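Local structure of hydroquinone dioxygenase large subunit (Pseudomonas sp., 4ZXA) at residues 320-323 against 324-328; 64-67 against 68-72; 183-186 against 187-190; 143-146 against 147-151; 264-268 against 269-273. The protein catalyses, together with its small subunit, the probably iron(II)-dependent oxidative ring cleavage of hydroquinone. All coordinates share one frame; numbering follows the deposited sequence.

Contact 1 (320-323 against 324-328)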
loop_
_atom_site.group_PDB
_atom_site.type_symbol
_atom_site.label_atom_id
_atom_site.label_comp_id
_atom_site.label_asym_id
_atom_site.label_seq_id
_atom_site.Cartn_x
_atom_site.Cartn_y
_atom_site.Cartn_z
ATOM N N THR E 320 10.865 9.706 30.697
ATOM C CA THR E 320 12.165 9.942 31.312
ATOM C C THR E 320 13.244 10.312 30.271
ATOM O O THR E 320 13.510 9.552 29.335
ATOM C CB THR E 320 12.616 8.697 32.104
ATOM O OG1 THR E 320 11.635 8.373 33.105
ATOM C CG2 THR E 320 13.967 8.945 32.756
ATOM N N PRO E 321 13.893 11.469 30.457
ATOM C CA PRO E 321 14.789 12.073 29.462
ATOM C C PRO E 321 16.008 11.232 29.045
ATOM O O PRO E 321 16.389 11.296 27.875
ATOM C CB PRO E 321 15.257 13.356 30.159
ATOM C CG PRO E 321 14.211 13.645 31.200
ATOM C CD PRO E 321 13.777 12.304 31.667
ATOM N N ASN E 322 16.614 10.472 29.954
ATOM C CA ASN E 322 17.869 9.796 29.610
ATOM C C ASN E 322 17.711 8.360 29.099
ATOM O O ASN E 322 18.664 7.578 29.112
ATOM C CB ASN E 322 18.876 9.864 30.769
ATOM C CG ASN E 322 18.509 8.936 31.934
ATOM O OD1 ASN E 322 17.390 8.434 32.016
ATOM N ND2 ASN E 322 19.466 8.695 32.827
ATOM N N LEU E 323 16.507 8.021 28.645
ATOM C CA LEU E 323 16.241 6.676 28.114
ATOM C C LEU E 323 17.241 6.226 27.040
ATOM O O LEU E 323 17.786 5.131 27.132
ATOM C CB LEU E 323 14.796 6.546 27.608
ATOM C CG LEU E 323 13.742 6.006 28.597
ATOM C CD1 LEU E 323 14.235 6.010 30.032
ATOM C CD2 LEU E 323 12.435 6.781 28.490
ATOM N N PRO E 324 17.497 7.065 26.021
ATOM C CA PRO E 324 18.477 6.636 25.011
ATOM C C PRO E 324 19.805 6.244 25.658
ATOM O O PRO E 324 20.372 5.204 25.307
ATOM C CB PRO E 324 18.642 7.877 24.129
ATOM C CG PRO E 324 17.340 8.596 24.281
ATOM C CD PRO E 324 16.910 8.377 25.706
ATOM N N HIS E 325 20.288 7.054 26.603
ATOM C CA HIS E 325 21.501 6.694 27.344
ATOM C C HIS E 325 21.375 5.323 28.016
ATOM O O HIS E 325 22.252 4.474 27.860
ATOM C CB HIS E 325 21.869 7.750 28.380
ATOM C CG HIS E 325 22.825 7.252 29.422
ATOM N ND1 HIS E 325 24.100 6.824 29.117
ATOM C CD2 HIS E 325 22.681 7.091 30.758
ATOM C CE1 HIS E 325 24.702 6.425 30.227
ATOM N NE2 HIS E 325 23.866 6.577 31.236
ATOM N N LEU E 326 20.277 5.093 28.738
ATOM C CA LEU E 326 20.100 3.805 29.425
ATOM C C LEU E 326 20.170 2.607 28.490
ATOM O O LEU E 326 20.767 1.587 28.837
ATOM C CB LEU E 326 18.807 3.773 30.217
ATOM C CG LEU E 326 18.726 4.867 31.280
ATOM C CD1 LEU E 326 17.459 4.736 32.081
ATOM C CD2 LEU E 326 19.937 4.771 32.163
ATOM N N TYR E 327 19.569 2.724 27.301
ATOM C CA TYR E 327 19.573 1.615 26.341
ATOM C C TYR E 327 20.938 1.422 25.695
ATOM O O TYR E 327 21.413 0.300 25.586
ATOM C CB TYR E 327 18.457 1.755 25.286
ATOM C CG TYR E 327 17.089 1.461 25.852
ATOM C CD1 TYR E 327 16.632 0.149 25.975
ATOM C CD2 TYR E 327 16.275 2.482 26.312
ATOM C CE1 TYR E 327 15.379 -0.136 26.529
ATOM C CE2 TYR E 327 15.026 2.214 26.860
ATOM C CZ TYR E 327 14.587 0.904 26.965
ATOM O OH TYR E 327 13.352 0.654 27.503
ATOM N N GLU E 328 21.573 2.520 25.298
ATOM C CA GLU E 328 22.919 2.488 24.738
ATOM C C GLU E 328 23.973 1.957 25.741
ATOM O O GLU E 328 24.855 1.180 25.369
ATOM C CB GLU E 328 23.280 3.894 24.243
ATOM C CG GLU E 328 24.725 4.082 23.795
ATOM C CD GLU E 328 24.962 3.612 22.366
ATOM O OE1 GLU E 328 23.974 3.189 21.717
ATOM O OE2 GLU E 328 26.130 3.667 21.894
#
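Asn322 and Leu326 meet one turn apart, where the chain winds into helix 323-329. Asn322 holds the N-cap position, yet its side chain makes no capping bond. With CG set between the backbone N and the carbonyl carbon (chi1 73°), its amide lies across the fork of Leu326: OD1 is 3.7 Å from Leu326 CD1, and ND2 is 4.0 Å from Leu326 CD2. ND2 also comes to the edge of the His325 ring, 4.1 Å from His325 CD2, with the amide and ring planes 45° apart. The Asn322 carbonyl does the holding instead: Leu326 N donates to Asn322 O at 3.0 Å. With CG beside the backbone N (chi1 -59°), Leu326 also brings CD1 to 4.0 Å from Leu323 CD1. Tyr327 turns its ring edge to the carbonyl of Leu323: Tyr327 CD2 lies 3.2 Å from Leu323 O, which is close to the ring plane, while Tyr327 N donates to that oxygen. The phenol then runs on to its partner Val261 N. In the fold, a type I turn from Thr320 to Leu323 carries the chain from strand 310-318 into the helix; Leu323 and Tyr327 pack on Arg260, in the loop between strands 251-257 and 262-266, and Leu326 touches Leu59 of the small subunit.

Contact 2 (64-67 against 68-72)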
loop_
_atom_site.group_PDB
_atom_site.type_symbol
_atom_site.label_atom_id
_atom_site.label_comp_id
_atom_site.label_asym_id
_atom_site.label_seq_id
_atom_site.Cartn_x
_atom_site.Cartn_y
_atom_site.Cartn_z
ATOM N N ASP E 64 -2.413 9.583 -0.434
ATOM C CA ASP E 64 -3.101 9.346 0.828
ATOM C C ASP E 64 -2.166 8.679 1.844
ATOM O O ASP E 64 -2.075 9.126 2.979
ATOM C CB ASP E 64 -4.418 8.578 0.658
ATOM C CG ASP E 64 -4.241 7.236 -0.033
ATOM O OD1 ASP E 64 -3.159 6.986 -0.614
ATOM O OD2 ASP E 64 -5.209 6.430 -0.004
ATOM N N ILE E 65 -1.450 7.640 1.428
ATOM C CA ILE E 65 -0.474 6.984 2.297
ATOM C C ILE E 65 0.544 7.995 2.828
ATOM O O ILE E 65 0.804 8.056 4.043
ATOM C CB ILE E 65 0.202 5.787 1.576
ATOM C CG1 ILE E 65 -0.857 4.719 1.279
ATOM C CG2 ILE E 65 1.329 5.202 2.389
ATOM C CD1 ILE E 65 -0.318 3.508 0.573
ATOM N N PHE E 66 1.076 8.813 1.919
ATOM C CA PHE E 66 2.056 9.832 2.279
ATOM C C PHE E 66 1.528 10.820 3.303
ATOM O O PHE E 66 2.202 11.104 4.293
ATOM C CB PHE E 66 2.522 10.613 1.055
ATOM C CG PHE E 66 3.655 11.547 1.340
ATOM C CD1 PHE E 66 3.415 12.868 1.684
ATOM C CD2 PHE E 66 4.967 11.103 1.265
ATOM C CE1 PHE E 66 4.472 13.744 1.953
ATOM C CE2 PHE E 66 6.036 11.973 1.527
ATOM C CZ PHE E 66 5.786 13.292 1.866
ATOM N N LEU E 67 0.336 11.357 3.056
ATOM C CA LEU E 67 -0.248 12.346 3.962
ATOM C C LEU E 67 -0.565 11.785 5.345
ATOM O O LEU E 67 -0.297 12.450 6.346
ATOM C CB LEU E 67 -1.492 13.001 3.360
ATOM C CG LEU E 67 -1.157 13.868 2.149
ATOM C CD1 LEU E 67 -2.416 14.194 1.381
ATOM C CD2 LEU E 67 -0.411 15.137 2.591
ATOM N N ARG E 68 -1.124 10.579 5.421
ATOM C CA ARG E 68 -1.409 9.997 6.731
ATOM C C ARG E 68 -0.104 9.864 7.516
ATOM O O ARG E 68 -0.049 10.159 8.725
ATOM C CB ARG E 68 -2.087 8.631 6.609
ATOM C CG ARG E 68 -3.412 8.639 5.870
ATOM C CD ARG E 68 -4.151 7.309 6.032
ATOM N NE ARG E 68 -5.227 7.179 5.052
ATOM C CZ ARG E 68 -5.149 6.450 3.942
ATOM N NH1 ARG E 68 -4.048 5.753 3.666
ATOM N NH2 ARG E 68 -6.183 6.414 3.113
ATOM N N ALA E 69 0.954 9.444 6.825
ATOM C CA ALA E 69 2.245 9.227 7.480
ATOM C C ALA E 69 2.826 10.526 8.002
ATOM O O ALA E 69 3.240 10.597 9.151
ATOM C CB ALA E 69 3.229 8.558 6.538
ATOM N N MET E 70 2.841 11.559 7.165
ATOM C CA MET E 70 3.462 12.826 7.542
ATOM C C MET E 70 2.635 13.479 8.620
ATOM O O MET E 70 3.168 14.146 9.517
ATOM C CB MET E 70 3.607 13.783 6.348
ATOM C CG MET E 70 4.147 15.158 6.750
ATOM S SD MET E 70 4.700 16.158 5.353
ATOM C CE MET E 70 6.160 15.216 4.859
ATOM N N MET E 71 1.324 13.273 8.532
ATOM C CA MET E 71 0.415 13.778 9.557
ATOM C C MET E 71 0.785 13.213 10.911
ATOM O O MET E 71 0.756 13.937 11.896
ATOM C CB MET E 71 -1.030 13.423 9.250
ATOM C CG MET E 71 -1.992 13.934 10.293
ATOM S SD MET E 71 -2.333 15.685 10.132
ATOM C CE MET E 71 -1.575 16.358 11.617
ATOM N N ARG E 72 1.133 11.926 10.970
ATOM C CA ARG E 72 1.523 11.345 12.249
ATOM C C ARG E 72 2.853 11.942 12.687
ATOM O O ARG E 72 2.998 12.347 13.840
ATOM C CB ARG E 72 1.581 9.800 12.219
ATOM C CG ARG E 72 0.221 9.093 11.956
ATOM C CD ARG E 72 -0.883 9.728 12.774
ATOM N NE ARG E 72 -2.197 9.112 12.618
ATOM C CZ ARG E 72 -2.963 9.229 11.533
ATOM N NH1 ARG E 72 -2.527 9.895 10.466
ATOM N NH2 ARG E 72 -4.158 8.661 11.503
#
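Asp64 and Arg68 lie side by side one helical turn apart, both pointing the same way. The arginine chain is extended from CG to NE, which brings its guanidinium back along the helix to the aspartate. Their planes are 54° apart, and the salt bridge from Arg68 NH2 to Asp64 OD2, at 3.3 Å, contains only a weak hydrogen bond. Part of the contact is not ionic at all: one face of the guanidinium rests on Asp64 CB, which sits toward its rim, 3.7 Å from Arg68 NH2. The carboxylate has a second task, because chi1 of 57° folds Asp64 OD1 back to 2.7 Å from Ile65 N, which meets it from above the carboxylate plane.

Another flank of the helix carries the apolar pair. Phe66 and Met70 also run alongside each other, both with CG anti to the backbone N. The methionine bends at its last torsion, so that Met70 CE reaches Phe66 CZ at 3.6 Å, while Met70 SD stays 5.3 Å from the ring centroid in an oblique position. Phe66 meets Phe85 edge-to-face, and Met70 packs on Phe129 and Ile132 of helix 122-136.

Arg72 curls back so that NH1 makes a weak bond to Arg68 O; its guanidinium is held more fully by Pro143 O, Thr229 O and Trp230 O. Taken together, this is a largely buried alpha-helix with two i to i+4 pairs, a salt bridge and a Met-aromatic contact, set between helix 122-136 and strand 251-257.

Contact 3 (183-186 against 187-190)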
loop_
_atom_site.group_PDB
_atom_site.type_symbol
_atom_site.label_atom_id
_atom_site.label_comp_id
_atom_site.label_asym_id
_atom_site.label_seq_id
_atom_site.Cartn_x
_atom_site.Cartn_y
_atom_site.Cartn_z
ATOM N N PRO E 183 -9.718 19.132 28.568
ATOM C CA PRO E 183 -11.166 18.988 28.735
ATOM C C PRO E 183 -11.631 17.574 28.444
ATOM O O PRO E 183 -10.914 16.822 27.778
ATOM C CB PRO E 183 -11.715 19.918 27.653
ATOM C CG PRO E 183 -10.713 19.787 26.556
ATOM C CD PRO E 183 -9.373 19.721 27.266
ATOM N N LEU E 184 -12.823 17.228 28.924
ATOM C CA LEU E 184 -13.482 16.000 28.483
ATOM C C LEU E 184 -14.070 16.255 27.095
ATOM O O LEU E 184 -13.805 17.297 26.490
ATOM C CB LEU E 184 -14.547 15.545 29.494
ATOM C CG LEU E 184 -14.062 15.261 30.938
ATOM C CD1 LEU E 184 -15.218 14.971 31.879
ATOM C CD2 LEU E 184 -13.032 14.129 31.009
ATOM N N ARG E 185 -14.864 15.323 26.582
ATOM C CA ARG E 185 -15.307 15.423 25.194
ATOM C C ARG E 185 -16.831 15.395 25.035
ATOM O O ARG E 185 -17.361 14.849 24.056
ATOM C CB ARG E 185 -14.649 14.317 24.355
ATOM C CG ARG E 185 -13.125 14.335 24.394
ATOM C CD ARG E 185 -12.511 13.341 23.402
ATOM N NE ARG E 185 -11.069 13.527 23.264
ATOM C CZ ARG E 185 -10.206 12.544 23.032
ATOM N NH1 ARG E 185 -10.635 11.297 22.931
ATOM N NH2 ARG E 185 -8.911 12.806 22.907
ATOM N N ASN E 186 -17.542 15.984 25.991
ATOM C CA ASN E 186 -18.994 15.895 25.957
ATOM C C ASN E 186 -19.599 16.665 24.776
ATOM O O ASN E 186 -20.738 16.429 24.399
ATOM C CB ASN E 186 -19.613 16.314 27.296
ATOM C CG ASN E 186 -21.103 15.992 27.383
ATOM O OD1 ASN E 186 -21.514 14.822 27.389
ATOM N ND2 ASN E 186 -21.922 17.035 27.455
ATOM N N ASP E 187 -18.823 17.561 24.179
ATOM C CA ASP E 187 -19.272 18.291 22.996
ATOM C C ASP E 187 -18.870 17.616 21.682
ATOM O O ASP E 187 -18.897 18.258 20.639
ATOM C CB ASP E 187 -18.717 19.722 22.998
ATOM C CG ASP E 187 -17.179 19.761 22.939
ATOM O OD1 ASP E 187 -16.519 18.857 23.513
ATOM O OD2 ASP E 187 -16.626 20.702 22.319
ATOM N N LEU E 188 -18.481 16.343 21.724
ATOM C CA LEU E 188 -18.136 15.623 20.492
ATOM C C LEU E 188 -19.030 14.411 20.225
ATOM O O LEU E 188 -19.439 13.700 21.138
ATOM C CB LEU E 188 -16.670 15.189 20.479
ATOM C CG LEU E 188 -15.647 16.322 20.480
ATOM C CD1 LEU E 188 -14.229 15.768 20.555
ATOM C CD2 LEU E 188 -15.835 17.203 19.253
ATOM N N PRO E 189 -19.326 14.166 18.950
ATOM C CA PRO E 189 -20.185 13.027 18.636
ATOM C C PRO E 189 -19.446 11.711 18.853
ATOM O O PRO E 189 -18.226 11.613 18.633
ATOM C CB PRO E 189 -20.485 13.226 17.152
ATOM C CG PRO E 189 -19.235 13.883 16.628
ATOM C CD PRO E 189 -18.780 14.807 17.741
ATOM N N VAL E 190 -20.190 10.711 19.302
ATOM C CA VAL E 190 -19.688 9.349 19.392
ATOM C C VAL E 190 -19.361 8.842 17.990
ATOM O O VAL E 190 -20.186 8.935 17.084
ATOM C CB VAL E 190 -20.752 8.433 20.012
ATOM C CG1 VAL E 190 -20.256 6.986 20.100
ATOM C CG2 VAL E 190 -21.177 8.972 21.374
#
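Leu188 lays its CD1 methyl against the aliphatic start of Arg185, with Leu188 CD1 4.1 Å from Arg185 CB and no farther from CD. The two side chains cross obliquely, and the arginine, extended from CG to NE, leaves the contact behind as it runs outward. Beneath them the backbone closes: Leu188 N donates to Arg185 O at 3.0 Å, arriving well above the carbonyl plane, 54° out of it. That bond spans a type I beta turn, with Asn186 and Asp187 at its two corners. Asp187 folds inward over the turn, its CG between the backbone N and the carbonyl carbon (chi1 62°). This puts Asp187 OD1 3.8 Å from Arg185 C and 3.9 Å from Asn186 N, close beside the backbone but without a hydrogen bond to it. Asn186 OD1, outside the turn, receives a weak bond from Lys221 NZ. Farther out, helix 219-224 fixes the end of the arginine: Arg185 NH1 bonds to Tyr222 O, and the guanidinium makes a cation-pi contact with the Tyr222 ring. On the flanks of the turn, Leu184 packs on Pro176 and Val190 on Arg225.

Contact 4 (143-146 against 147-151)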
loop_
_atom_site.group_PDB
_atom_site.type_symbol
_atom_site.label_atom_id
_atom_site.label_comp_id
_atom_site.label_asym_id
_atom_site.label_seq_id
_atom_site.Cartn_x
_atom_site.Cartn_y
_atom_site.Cartn_z
ATOM N N PRO E 143 -6.336 13.462 6.833
ATOM C CA PRO E 143 -5.193 12.557 7.044
ATOM C C PRO E 143 -5.199 11.853 8.410
ATOM O O PRO E 143 -4.431 10.908 8.608
ATOM C CB PRO E 143 -3.975 13.495 6.974
ATOM C CG PRO E 143 -4.472 14.763 6.428
ATOM C CD PRO E 143 -5.917 14.866 6.782
ATOM N N PHE E 144 -6.045 12.310 9.330
ATOM C CA PHE E 144 -6.101 11.746 10.674
ATOM C C PHE E 144 -7.209 10.698 10.851
ATOM O O PHE E 144 -7.382 10.137 11.931
ATOM C CB PHE E 144 -6.314 12.869 11.675
ATOM C CG PHE E 144 -5.149 13.105 12.582
ATOM C CD1 PHE E 144 -4.737 14.396 12.868
ATOM C CD2 PHE E 144 -4.490 12.042 13.174
ATOM C CE1 PHE E 144 -3.682 14.619 13.707
ATOM C CE2 PHE E 144 -3.427 12.262 14.033
ATOM C CZ PHE E 144 -3.028 13.550 14.296
ATOM N N ALA E 145 -7.955 10.436 9.788
ATOM C CA ALA E 145 -9.108 9.555 9.870
ATOM C C ALA E 145 -8.906 8.280 9.064
ATOM O O ALA E 145 -8.058 8.231 8.177
ATOM C CB ALA E 145 -10.345 10.281 9.388
ATOM N N ALA E 146 -9.689 7.253 9.390
ATOM C CA ALA E 146 -9.697 6.018 8.615
ATOM C C ALA E 146 -10.363 6.256 7.274
ATOM O O ALA E 146 -11.119 7.216 7.109
ATOM C CB ALA E 146 -10.415 4.919 9.358
ATOM N N PRO E 147 -10.071 5.385 6.304
ATOM C CA PRO E 147 -10.553 5.584 4.936
ATOM C C PRO E 147 -12.074 5.646 4.850
ATOM O O PRO E 147 -12.609 6.483 4.137
ATOM C CB PRO E 147 -9.990 4.372 4.196
ATOM C CG PRO E 147 -8.734 4.032 4.969
ATOM C CD PRO E 147 -9.061 4.316 6.393
ATOM N N GLU E 148 -12.753 4.778 5.586
ATOM C CA GLU E 148 -14.215 4.754 5.602
ATOM C C GLU E 148 -14.824 6.054 6.124
ATOM O O GLU E 148 -16.025 6.287 5.989
ATOM C CB GLU E 148 -14.710 3.569 6.438
ATOM C CG GLU E 148 -14.746 2.268 5.675
ATOM C CD GLU E 148 -15.769 2.299 4.562
ATOM O OE1 GLU E 148 -16.929 1.899 4.819
ATOM O OE2 GLU E 148 -15.417 2.727 3.436
ATOM N N GLU E 149 -13.985 6.900 6.712
ATOM C CA GLU E 149 -14.453 8.124 7.351
ATOM C C GLU E 149 -14.196 9.386 6.550
ATOM O O GLU E 149 -14.615 10.468 6.944
ATOM C CB GLU E 149 -13.731 8.329 8.681
ATOM C CG GLU E 149 -13.991 7.339 9.777
ATOM C CD GLU E 149 -13.344 7.802 11.078
ATOM O OE1 GLU E 149 -12.095 7.868 11.153
ATOM O OE2 GLU E 149 -14.086 8.130 12.020
ATOM N N THR E 150 -13.453 9.283 5.465
ATOM C CA THR E 150 -13.051 10.501 4.788
ATOM C C THR E 150 -13.144 10.325 3.291
ATOM O O THR E 150 -13.475 9.236 2.806
ATOM C CB THR E 150 -11.627 10.923 5.195
ATOM O OG1 THR E 150 -11.391 12.278 4.792
ATOM C CG2 THR E 150 -10.583 10.001 4.561
ATOM N N GLY E 151 -12.873 11.402 2.562
ATOM C CA GLY E 151 -12.861 11.342 1.107
ATOM C C GLY E 151 -11.491 11.003 0.522
ATOM O O GLY E 151 -10.676 10.300 1.138
#
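Pro147 follows Ala146 directly, and its ring leans on the alanine methyl, with Pro147 CD 3.3 Å from Ala146 CB. This proline starts the short 3-10 segment 147-149, and both it and Ala146 pack against Tyr44 of the second copy of this protein. Glu148, next in line, reaches that same subunit, its OE2 bonding to Ser152 OG there.

Glu149 carries most of the contact. Its amide closes the turn, Glu149 N donating to Ala146 O at 2.9 Å from well above the carbonyl plane. Its side chain swings back to the same residue: CG lies beside the backbone N (chi1 -66°) and the chain beyond it is extended, which takes OE1 to 3.0 Å from Ala146 N. That N-H meets the anti lone pair of OE1, the one turned away from the other oxygen. On the way the chain passes the methyl of Ala145, with Glu149 CB 4.0 Å from Ala145 CB and Glu149 OE1 3.5 Å from it.

Thr150 comes next. Its N donates to Pro147 O at 3.2 Å, and its CG2 methyl lies 3.8 Å from Ala146 O. OG1 is anti to the backbone N (chi1 -165°) and bonds to Asp142 N.

Both polar backbone atoms of buried Ala146 are thus satisfied by one residue. The carboxylate of Glu149 is gripped further, OE1 by a salt bridge to Arg310 NH1 and OE2 by Asn191 ND2, so it is probably ionised and ties this turn to two distant parts of the chain.

Contact 5 (264-268 against 269-273)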
loop_
_atom_site.group_PDB
_atom_site.type_symbol
_atom_site.label_atom_id
_atom_site.label_comp_id
_atom_site.label_asym_id
_atom_site.label_seq_id
_atom_site.Cartn_x
_atom_site.Cartn_y
_atom_site.Cartn_z
ATOM N N PHE E 264 1.903 -2.008 25.365
ATOM C CA PHE E 264 0.560 -1.920 24.814
ATOM C C PHE E 264 -0.418 -2.709 25.708
ATOM O O PHE E 264 -0.179 -3.882 26.000
ATOM C CB PHE E 264 0.539 -2.519 23.403
ATOM C CG PHE E 264 1.317 -1.738 22.371
ATOM C CD1 PHE E 264 1.717 -0.431 22.604
ATOM C CD2 PHE E 264 1.625 -2.310 21.141
ATOM C CE1 PHE E 264 2.430 0.289 21.638
ATOM C CE2 PHE E 264 2.332 -1.594 20.167
ATOM C CZ PHE E 264 2.736 -0.290 20.423
ATOM N N ILE E 265 -1.498 -2.072 26.165
ATOM C CA ILE E 265 -2.606 -2.791 26.816
ATOM C C ILE E 265 -3.863 -2.658 25.970
ATOM O O ILE E 265 -4.442 -1.567 25.888
ATOM C CB ILE E 265 -2.989 -2.189 28.156
ATOM C CG1 ILE E 265 -1.751 -1.828 28.986
ATOM C CG2 ILE E 265 -3.932 -3.136 28.899
ATOM C CD1 ILE E 265 -1.219 -2.932 29.825
ATOM N N GLN E 266 -4.291 -3.752 25.347
ATOM C CA GLN E 266 -5.439 -3.696 24.442
ATOM C C GLN E 266 -6.756 -3.652 25.237
ATOM O O GLN E 266 -7.071 -4.578 25.986
ATOM C CB GLN E 266 -5.400 -4.870 23.449
ATOM C CG GLN E 266 -6.432 -4.802 22.330
ATOM C CD GLN E 266 -6.147 -3.677 21.355
ATOM O OE1 GLN E 266 -4.991 -3.373 21.079
ATOM N NE2 GLN E 266 -7.199 -3.044 20.832
ATOM N N MET E 267 -7.525 -2.577 25.084
ATOM C CA MET E 267 -8.692 -2.394 25.949
ATOM C C MET E 267 -9.999 -2.889 25.339
ATOM O O MET E 267 -10.864 -3.402 26.054
ATOM C CB MET E 267 -8.816 -0.941 26.429
ATOM C CG MET E 267 -7.774 -0.572 27.460
ATOM S SD MET E 267 -7.970 1.086 28.143
ATOM C CE MET E 267 -8.105 2.060 26.653
ATOM N N SER E 268 -10.142 -2.740 24.024
ATOM C CA SER E 268 -11.315 -3.257 23.326
ATOM C C SER E 268 -10.934 -3.899 22.004
ATOM O O SER E 268 -9.938 -3.525 21.395
ATOM C CB SER E 268 -12.331 -2.149 23.065
ATOM O OG SER E 268 -12.156 -1.603 21.773
ATOM N N ASP E 269 -11.728 -4.873 21.575
ATOM C CA ASP E 269 -11.571 -5.489 20.270
ATOM C C ASP E 269 -10.206 -6.156 20.097
ATOM O O ASP E 269 -9.741 -6.843 21.011
ATOM C CB ASP E 269 -11.878 -4.464 19.180
ATOM C CG ASP E 269 -13.302 -3.933 19.298
ATOM O OD1 ASP E 269 -14.241 -4.711 19.006
ATOM O OD2 ASP E 269 -13.499 -2.763 19.713
ATOM N N GLU E 270 -9.578 -5.976 18.934
ATOM C CA GLU E 270 -8.280 -6.590 18.688
ATOM C C GLU E 270 -7.459 -5.850 17.650
ATOM O O GLU E 270 -8.005 -5.213 16.753
ATOM C CB GLU E 270 -8.422 -8.072 18.298
ATOM C CG GLU E 270 -9.065 -8.332 16.928
ATOM C CD GLU E 270 -9.048 -9.815 16.520
ATOM O OE1 GLU E 270 -8.729 -10.681 17.364
ATOM O OE2 GLU E 270 -9.361 -10.123 15.347
ATOM N N ILE E 271 -6.140 -5.958 17.793
ATOM C CA ILE E 271 -5.171 -5.406 16.854
ATOM C C ILE E 271 -4.120 -6.467 16.518
ATOM O O ILE E 271 -3.705 -7.255 17.386
ATOM C CB ILE E 271 -4.450 -4.154 17.448
ATOM C CG1 ILE E 271 -5.453 -3.021 17.731
ATOM C CG2 ILE E 271 -3.336 -3.673 16.517
ATOM C CD1 ILE E 271 -4.839 -1.783 18.356
ATOM N N VAL E 272 -3.680 -6.497 15.264
ATOM C CA VAL E 272 -2.596 -7.399 14.893
ATOM C C VAL E 272 -1.284 -6.659 14.592
ATOM O O VAL E 272 -1.240 -5.716 13.785
ATOM C CB VAL E 272 -2.970 -8.290 13.700
ATOM C CG1 VAL E 272 -1.755 -9.126 13.255
ATOM C CG2 VAL E 272 -4.132 -9.172 14.057
ATOM N N TRP E 273 -0.209 -7.108 15.234
ATOM C CA TRP E 273 1.101 -6.511 15.020
ATOM C C TRP E 273 2.078 -7.415 14.262
ATOM O O TRP E 273 2.354 -8.532 14.690
ATOM C CB TRP E 273 1.705 -6.069 16.353
ATOM C CG TRP E 273 0.960 -4.944 16.984
ATOM C CD1 TRP E 273 -0.080 -5.048 17.859
ATOM C CD2 TRP E 273 1.178 -3.538 16.787
ATOM N NE1 TRP E 273 -0.511 -3.804 18.231
ATOM C CE2 TRP E 273 0.241 -2.857 17.587
ATOM C CE3 TRP E 273 2.084 -2.792 16.025
ATOM C CZ2 TRP E 273 0.176 -1.461 17.641
ATOM C CZ3 TRP E 273 2.018 -1.403 16.077
ATOM C CH2 TRP E 273 1.070 -0.755 16.871
HETATM O O HOH W 1 -2.590 -3.776 20.416
#
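Strands 264-266, with Phe264, and 270-273, with Trp273, come no closer than 8.8 Å between axes and run at 142°. The strands are therefore not paired with each other; they lie in different sheets, and the chain crosses between them at Met267 to Asp269, with Asp269 at a positive phi of 61°. At this bend Ser268 OG donates to Asp269 OD2 at 2.7 Å, and the same carboxylate forms a salt bridge with Lys309 and takes a bond from Val13 N of the small subunit.

Inside, Gln266 is held flat. Its NE2 donates to Ser268 O at 2.8 Å, almost exactly in the amide plane, and Gln266 OE1 accepts from a water oxygen at a short 2.5 Å. The water in turn takes the indole N-H of Trp273, NE1 being 3.0 Å from its oxygen, at the ring edge and in the ring plane. Ile271 crosses the amide at about a right angle, its CD1 3.2 Å from Gln266 OE1. Phe264 brings CE2 over one face of the indole, 3.3 Å from Trp273 CZ2, with the ring planes 32° apart in an oblique pairing.

Both rings touch the bound 4-hydroxybenzonitrile, and Trp273 also meets the metal ligand His303. A metal site enclosed between two antiparallel sheets is characteristic of the cupin fold, and here the two aromatics line its ligand pocket.

In the fold
The five contacts follow one another along the chain, and none nests within or crosses another. Contact 2 comes first, within helix 63-75. Contact 4 forms a short turn in the loop after helix 122-136 and comes back against contact 2, where Met71 packs on Phe144. Contact 3 closes a turn farther along, in the loop between helix 162-165 and strand 203-206, at the surface, with its nearest atoms about 8 Å from contact 4. Contact 5 then carries the chain from one cupin sheet to the other beside the bound ligand. Contact 1 comes last, where strand 310-318 gives way to helix 323-329; it and contact 4 lie on opposite sides of the chain's centre.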